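Adenosine deaminase 1 (Arthrobacter aurescens, PDB 3RYS) probably catalyses the zinc-dependent hydrolytic deamination of adenine to hypoxanthine and ammonium, a step of purine salvage. Local coordinates at residues A12-E17 against T333-A338; L87-A92 against Y288-F293; G94-E99 against A326-E331. All blocks are in the same frame, centred on the assembly; numbering follows the deposited sequence.

The loop leading into strand 15-17 (contact 1) and the start of the neighbouring strand 95-102 in the parallel sheet (contact 3) both receive the same C-terminal helix, 322-339. Each is partly buried, but the chemistry differs: contact 1 is proline against indole, whereas contact 3 joins a leucine wedge to a weakly bonded arginine-glutamate pair. Contact 2 lies at the surface, links helix 76-92 to the start of helix 289-300 and is dominated by charge. Its Ala90 O lies at probable hydrogen-bonding distance from Val95 N of contact 3, while Ala12 and Val15 of contact 1 pack on Asp290 and Phe293 of contact 2.

Contact 1 (A12-E17 against T333-A338); sequences APPVAE and TEWVKA
The indole nitrogen of Trp335, whose ring covers Pro13, is hydrogen-bonded to OG1 of Thr11, just ahead of 12-17. Ala12 O also approaches, 3.4 Å from Trp335 NE1, but at an angle too poor for a bond. Apolar contact accounts for the rest. Pro13 CB stands 3.7 Å from the centroid of the Trp335 six-membered ring and only 6° off its normal, a CH-pi contact made squarely over the face. Pro13 CG continues over the same ring, 3.7 Å from Trp335 CH2. These residues lead into strand 15-17, the first strand of a TIM-barrel-type metal-dependent hydrolase, and the indole comes from the C-terminal helix 322-339. With CG of Trp335 anti to N (chi1 176°), the ring is laid alongside Pro13, both side chains pointing the same way. Pro14 meets the root of the side chain instead, its CD 3.6 Å from Trp335 CB. An alanine in place of Trp335 would remove the indole and is likely to leave CB and CG of Pro13 without the ring that covers them and Thr11 OG1 without its donor. Farther back, Pro13 rests on Ala311 and Phe293, while Trp335 also touches Val304 and Thr9.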
# COMPACT_ATOMS: atom_id res chain seq x y z
N ALA A 12 11.98 0.91 15.18
CA ALA A 12 11.73 0.30 13.88
C ALA A 12 12.95 0.52 12.99
O ALA A 12 13.70 1.47 13.20
CB ALA A 12 10.50 0.90 13.24
N PRO A 13 13.13 -0.35 11.99
CA PRO A 13 14.26 -0.28 11.06
C PRO A 13 13.99 0.74 9.97
O PRO A 13 12.83 1.11 9.77
CB PRO A 13 14.29 -1.68 10.43
CG PRO A 13 13.21 -2.49 11.12
CD PRO A 13 12.26 -1.50 11.70
N PRO A 14 15.04 1.19 9.27
CA PRO A 14 14.85 2.04 8.09
C PRO A 14 14.26 1.17 6.99
O PRO A 14 14.89 0.19 6.61
CB PRO A 14 16.28 2.44 7.71
CG PRO A 14 17.14 2.04 8.85
CD PRO A 14 16.46 0.90 9.51
N VAL A 15 13.07 1.51 6.49
CA VAL A 15 12.42 0.67 5.49
C VAL A 15 11.92 1.47 4.31
O VAL A 15 11.96 2.71 4.32
CB VAL A 15 11.18 -0.07 6.07
CG1 VAL A 15 11.56 -0.88 7.30
CG2 VAL A 15 10.07 0.93 6.39
N ALA A 16 11.44 0.76 3.30
CA ALA A 16 10.63 1.37 2.25
C ALA A 16 9.22 0.79 2.32
O ALA A 16 9.05 -0.42 2.40
CB ALA A 16 11.25 1.11 0.90
N GLU A 17 8.21 1.65 2.31
CA GLU A 17 6.83 1.17 2.23
C GLU A 17 6.37 1.13 0.77
O GLU A 17 6.28 2.16 0.10
CB GLU A 17 5.89 2.01 3.10
CG GLU A 17 4.53 1.35 3.33
CD GLU A 17 3.77 1.93 4.52
OE1 GLU A 17 4.02 3.09 4.89
OE2 GLU A 17 2.93 1.21 5.09
N THR A 333 21.89 -1.91 7.53
CA THR A 333 23.13 -2.38 8.11
C THR A 333 23.60 -1.63 9.35
O THR A 333 24.00 -2.23 10.27
CB THR A 333 24.29 -2.33 7.14
OG1 THR A 333 23.97 -3.02 5.95
CG2 THR A 333 25.46 -3.00 7.76
N GLU A 334 23.55 -0.32 9.36
CA GLU A 334 23.84 0.40 10.55
C GLU A 334 22.84 0.12 11.62
O GLU A 334 23.19 -0.10 12.72
CB GLU A 334 23.91 1.88 10.29
CG GLU A 334 25.20 2.36 9.73
CD GLU A 334 26.41 1.63 10.23
OE1 GLU A 334 26.78 1.81 11.40
OE2 GLU A 334 27.02 0.89 9.45
N TRP A 335 21.58 0.15 11.30
CA TRP A 335 20.54 -0.07 12.31
C TRP A 335 20.74 -1.40 13.03
O TRP A 335 20.59 -1.48 14.25
CB TRP A 335 19.15 -0.01 11.68
CG TRP A 335 18.05 -0.32 12.65
CD1 TRP A 335 17.50 0.53 13.56
CD2 TRP A 335 17.37 -1.58 12.80
NE1 TRP A 335 16.52 -0.12 14.28
CE2 TRP A 335 16.42 -1.41 13.83
CE3 TRP A 335 17.47 -2.82 12.17
CZ2 TRP A 335 15.57 -2.44 14.24
CZ3 TRP A 335 16.63 -3.85 12.58
CH2 TRP A 335 15.69 -3.65 13.61
N VAL A 336 21.09 -2.44 12.28
CA VAL A 336 21.33 -3.76 12.85
C VAL A 336 22.51 -3.76 13.82
O VAL A 336 22.42 -4.29 14.92
CB VAL A 336 21.60 -4.80 11.76
CG1 VAL A 336 21.99 -6.13 12.37
CG2 VAL A 336 20.39 -4.94 10.87
N LYS A 337 23.58 -3.11 13.44
CA LYS A 337 24.75 -3.05 14.24
C LYS A 337 24.57 -2.27 15.48
O LYS A 337 25.12 -2.57 16.49
CB LYS A 337 25.86 -2.43 13.46
CG LYS A 337 26.51 -3.32 12.55
CD LYS A 337 27.48 -2.57 11.81
CE LYS A 337 27.83 -3.27 10.58
NZ LYS A 337 29.20 -3.00 10.23
N ALA A 338 23.79 -1.23 15.38
CA ALA A 338 23.47 -0.43 16.52
C ALA A 338 22.42 -1.07 17.43
O ALA A 338 22.24 -0.68 18.53
CB ALA A 338 23.00 0.87 16.06

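Contact 2 (L87-A92 against Y288-F293); sequences LERAAA and YVDDNF
Arg89 grips Asp290 end-on, with both terminal nitrogens directed at a single carboxylate oxygen. The shorter bond, Arg89 NH1 to Asp290 OD2, is 2.9 Å long; Arg89 NH2 reaches the same OD2 at 3.2 Å and adds a weak bond to OD1. Both donors meet OD2 on its syn side, and OD2 stays close to the guanidinium plane although the carboxylate itself is turned 42° against it. Asp291 OD2 makes a second salt bridge, 3.3 Å from Arg89 NH2, so two carboxylates share one positive charge.

The Tyr288 ring supports the same arginine from one side. Arg89 CG sits over the ring centre, 3.5 Å from its centroid, a CH-pi contact, and the guanidinium stacks beyond it with the planes 29° apart. The bend at chi2 (59°) lets one side chain use the ring twice, by its aliphatic part and by its flat end. Helix 76-92, which leads into strand 95-102, is thereby tied to the start of helix 289-300, two helices that flank the barrel on its outside near strand 15-17.

A second shell holds Asp291 and the backbone of Tyr288. Tyr288 occupies the N-cap position, and its N donates to Asp291 OD2 over 2.9 Å on the anti lone pair, so the side chain of Asp291, three residues on, accepts from the backbone N of the N-cap residue. Tyr288 O accepts from Asn292 N and also from Asn292 ND2, the latter lying well above the carbonyl plane. Partial positive charge at this helix start would probably favour the ionised form of both aspartates. Beneath, Val289 packs on Val15 and Val95, while the Tyr288 side chain lies about 9 Å from that of Asp281, an adenine-binding residue.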
# COMPACT_ATOMS: atom_id res chain seq x y z
N LEU A 87 3.16 11.38 5.08
CA LEU A 87 4.60 11.49 4.91
C LEU A 87 5.28 11.86 6.22
O LEU A 87 6.35 11.36 6.55
CB LEU A 87 4.94 12.51 3.81
CG LEU A 87 4.56 12.13 2.38
CD1 LEU A 87 4.66 13.33 1.44
CD2 LEU A 87 5.42 10.99 1.88
N GLU A 88 4.63 12.74 6.98
CA GLU A 88 5.14 13.17 8.28
C GLU A 88 5.18 12.00 9.27
O GLU A 88 6.21 11.75 9.92
CB GLU A 88 4.28 14.32 8.83
CG GLU A 88 4.70 14.82 10.20
CD GLU A 88 3.68 15.77 10.81
OE1 GLU A 88 2.72 16.16 10.11
OE2 GLU A 88 3.84 16.14 12.00
N ARG A 89 4.07 11.28 9.37
CA ARG A 89 3.99 10.14 10.29
C ARG A 89 4.86 8.96 9.82
O ARG A 89 5.51 8.30 10.63
CB ARG A 89 2.53 9.70 10.47
CG ARG A 89 2.36 8.46 11.33
CD ARG A 89 2.94 8.64 12.74
NE ARG A 89 2.78 7.42 13.53
CZ ARG A 89 3.56 6.35 13.43
NH1 ARG A 89 4.58 6.35 12.58
NH2 ARG A 89 3.34 5.28 14.19
N ALA A 90 4.87 8.72 8.52
CA ALA A 90 5.71 7.67 7.95
C ALA A 90 7.18 7.90 8.27
O ALA A 90 7.88 6.98 8.68
CB ALA A 90 5.49 7.57 6.44
N ALA A 91 7.64 9.13 8.07
CA ALA A 91 9.04 9.46 8.34
C ALA A 91 9.42 9.15 9.78
O ALA A 91 10.41 8.48 10.05
CB ALA A 91 9.31 10.93 8.01
N ALA A 92 8.60 9.64 10.72
CA ALA A 92 8.81 9.40 12.14
C ALA A 92 8.87 7.92 12.48
O ALA A 92 9.43 7.53 13.50
CB ALA A 92 7.72 10.07 12.95
N TYR A 288 0.86 2.07 11.60
CA TYR A 288 1.70 2.29 10.43
C TYR A 288 2.73 1.17 10.31
O TYR A 288 2.65 0.18 11.03
CB TYR A 288 2.34 3.68 10.50
CG TYR A 288 1.30 4.78 10.41
CD1 TYR A 288 0.48 5.09 11.49
CD2 TYR A 288 1.13 5.49 9.23
CE1 TYR A 288 -0.48 6.08 11.39
CE2 TYR A 288 0.17 6.49 9.12
CZ TYR A 288 -0.63 6.78 10.20
OH TYR A 288 -1.58 7.77 10.09
N VAL A 289 3.68 1.30 9.39
CA VAL A 289 4.64 0.22 9.18
C VAL A 289 5.37 -0.13 10.48
O VAL A 289 5.48 -1.31 10.84
CB VAL A 289 5.65 0.53 8.06
CG1 VAL A 289 6.58 1.67 8.47
CG2 VAL A 289 6.45 -0.71 7.71
N ASP A 290 5.84 0.88 11.21
CA ASP A 290 6.56 0.65 12.45
C ASP A 290 5.68 -0.05 13.48
O ASP A 290 6.17 -0.80 14.31
CB ASP A 290 7.12 1.96 13.02
CG ASP A 290 6.04 2.95 13.42
OD1 ASP A 290 5.77 3.07 14.64
OD2 ASP A 290 5.47 3.60 12.52
N ASP A 291 4.37 0.18 13.40
CA ASP A 291 3.42 -0.53 14.25
C ASP A 291 3.31 -1.98 13.82
O ASP A 291 3.19 -2.87 14.66
CB ASP A 291 2.05 0.14 14.20
CG ASP A 291 2.02 1.47 14.94
OD1 ASP A 291 2.48 1.52 16.11
OD2 ASP A 291 1.55 2.46 14.35
N ASN A 292 3.35 -2.22 12.51
CA ASN A 292 3.34 -3.59 12.00
C ASN A 292 4.56 -4.34 12.49
O ASN A 292 4.47 -5.50 12.89
CB ASN A 292 3.25 -3.62 10.47
CG ASN A 292 1.84 -3.40 9.95
OD1 ASN A 292 1.13 -4.34 9.60
ND2 ASN A 292 1.41 -2.14 9.90
N PHE A 293 5.72 -3.69 12.46
CA PHE A 293 6.94 -4.31 12.95
C PHE A 293 6.84 -4.60 14.44
O PHE A 293 7.14 -5.71 14.89
CB PHE A 293 8.15 -3.43 12.66
CG PHE A 293 8.73 -3.62 11.30
CD1 PHE A 293 8.39 -2.78 10.25
CD2 PHE A 293 9.63 -4.64 11.06
CE1 PHE A 293 8.92 -2.96 8.99
CE2 PHE A 293 10.17 -4.83 9.80
CZ PHE A 293 9.81 -3.99 8.77

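Contact 3 (G94-E99 against A326-E331); sequences GVRHAE and AVLLDE
Arg96, where the chain turns a corner, and Leu328 bring strand and helix together, their CA atoms 7.3 Å apart.

Leu328 reaches out from its helix and fits against the base of Arg96 and the neighbouring histidine. Its CG lies 3.8 Å from Arg96 CB, and its CD2 branch touches both Arg96 CB and His97 CB, each at 4.0 Å; the other branch, CD1, comes near the arginine nitrogens. Past this apolar part, Arg96 curls back on itself, bent at both chi2 and chi3, which delivers NE to Glu331. The salt bridge runs from Arg96 NE to Glu331 OE2 over 2.8 Å, but the hydrogen bond within it is weak, with an N-H...O angle of 127°. Glu331 OE1 approaches Arg96 NH2 only to 3.6 Å, so the pairing rests on one oxygen rather than on a two-pronged grip. The two side chains cross at about a right angle.

Arg96 O accepts a hydrogen bond from Arg324 NH2, and Leu328 also leans on Ile315 of helix 304-317. Two residues before Arg96, Gly94 closes the preceding helix in a Schellman motif, with a positive phi at which a side chain would press on the carbonyl oxygen of the residue before. Strand 95-102 thus begins under the C-terminal helix 322-339, whose side chains cover the start of this second barrel strand, at the end opposite the zinc-bearing one, in a TIM-barrel fold of the adenosine deaminase family.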
# COMPACT_ATOMS: atom_id res chain seq x y z
N GLY A 94 10.22 5.59 10.45
CA GLY A 94 11.37 4.96 9.82
C GLY A 94 11.29 4.81 8.31
O GLY A 94 12.26 4.40 7.69
N VAL A 95 10.14 5.16 7.73
CA VAL A 95 9.96 5.07 6.28
C VAL A 95 10.92 6.02 5.55
O VAL A 95 10.83 7.24 5.69
CB VAL A 95 8.50 5.36 5.86
CG1 VAL A 95 8.34 5.25 4.35
CG2 VAL A 95 7.54 4.43 6.57
N ARG A 96 11.83 5.44 4.78
CA ARG A 96 12.85 6.21 4.08
C ARG A 96 12.45 6.44 2.63
O ARG A 96 12.89 7.39 1.97
CB ARG A 96 14.19 5.48 4.15
CG ARG A 96 14.74 5.38 5.55
CD ARG A 96 15.16 6.75 6.03
NE ARG A 96 16.29 7.24 5.25
CZ ARG A 96 16.47 8.51 4.91
NH1 ARG A 96 15.59 9.43 5.28
NH2 ARG A 96 17.53 8.87 4.19
N HIS A 97 11.59 5.56 2.14
CA HIS A 97 11.09 5.61 0.77
C HIS A 97 9.67 5.07 0.76
O HIS A 97 9.38 4.03 1.37
CB HIS A 97 11.99 4.77 -0.14
CG HIS A 97 11.57 4.78 -1.57
ND1 HIS A 97 10.78 3.79 -2.13
CD2 HIS A 97 11.85 5.64 -2.58
CE1 HIS A 97 10.59 4.05 -3.40
NE2 HIS A 97 11.22 5.16 -3.71
N ALA A 98 8.78 5.78 0.08
CA ALA A 98 7.37 5.41 0.07
C ALA A 98 6.83 5.38 -1.35
O ALA A 98 6.90 6.38 -2.07
CB ALA A 98 6.57 6.38 0.93
N GLU A 99 6.30 4.24 -1.76
CA GLU A 99 5.65 4.13 -3.06
C GLU A 99 4.15 4.05 -2.86
O GLU A 99 3.61 3.04 -2.41
CB GLU A 99 6.22 2.97 -3.87
CG GLU A 99 7.65 3.24 -4.34
CD GLU A 99 8.28 2.09 -5.10
OE1 GLU A 99 7.54 1.29 -5.72
OE2 GLU A 99 9.52 2.00 -5.10
N ALA A 326 21.12 1.80 -2.37
CA ALA A 326 22.41 1.57 -1.74
C ALA A 326 22.54 2.28 -0.39
O ALA A 326 22.89 1.65 0.62
CB ALA A 326 23.54 1.99 -2.67
N VAL A 327 22.26 3.58 -0.37
CA VAL A 327 22.38 4.35 0.87
C VAL A 327 21.37 3.88 1.92
O VAL A 327 21.68 3.86 3.11
CB VAL A 327 22.24 5.88 0.63
CG1 VAL A 327 23.24 6.34 -0.43
CG2 VAL A 327 20.82 6.24 0.23
N LEU A 328 20.18 3.50 1.48
CA LEU A 328 19.16 2.97 2.39
C LEU A 328 19.55 1.59 2.90
O LEU A 328 19.39 1.28 4.08
CB LEU A 328 17.79 2.93 1.72
CG LEU A 328 16.91 4.18 1.84
CD1 LEU A 328 17.72 5.46 1.81
CD2 LEU A 328 15.83 4.18 0.77
N LEU A 329 20.06 0.75 2.01
CA LEU A 329 20.58 -0.55 2.40
C LEU A 329 21.66 -0.43 3.47
O LEU A 329 21.71 -1.20 4.42
CB LEU A 329 21.11 -1.32 1.19
CG LEU A 329 20.27 -2.49 0.68
CD1 LEU A 329 18.85 -2.48 1.24
CD2 LEU A 329 20.26 -2.53 -0.85
N ASP A 330 22.54 0.56 3.30
CA ASP A 330 23.62 0.78 4.26
C ASP A 330 23.07 1.23 5.61
O ASP A 330 23.69 1.02 6.65
CB ASP A 330 24.63 1.80 3.73
CG ASP A 330 25.60 1.19 2.74
OD1 ASP A 330 25.76 -0.05 2.74
OD2 ASP A 330 26.22 1.95 1.96
N GLU A 331 21.94 1.87 5.56
CA GLU A 331 21.23 2.31 6.69
C GLU A 331 20.66 1.18 7.48
O GLU A 331 20.62 1.28 8.65
CB GLU A 331 20.15 3.25 6.23
CG GLU A 331 20.44 4.64 6.54
CD GLU A 331 19.52 5.60 5.90
OE1 GLU A 331 19.97 6.47 5.19
OE2 GLU A 331 18.35 5.53 6.15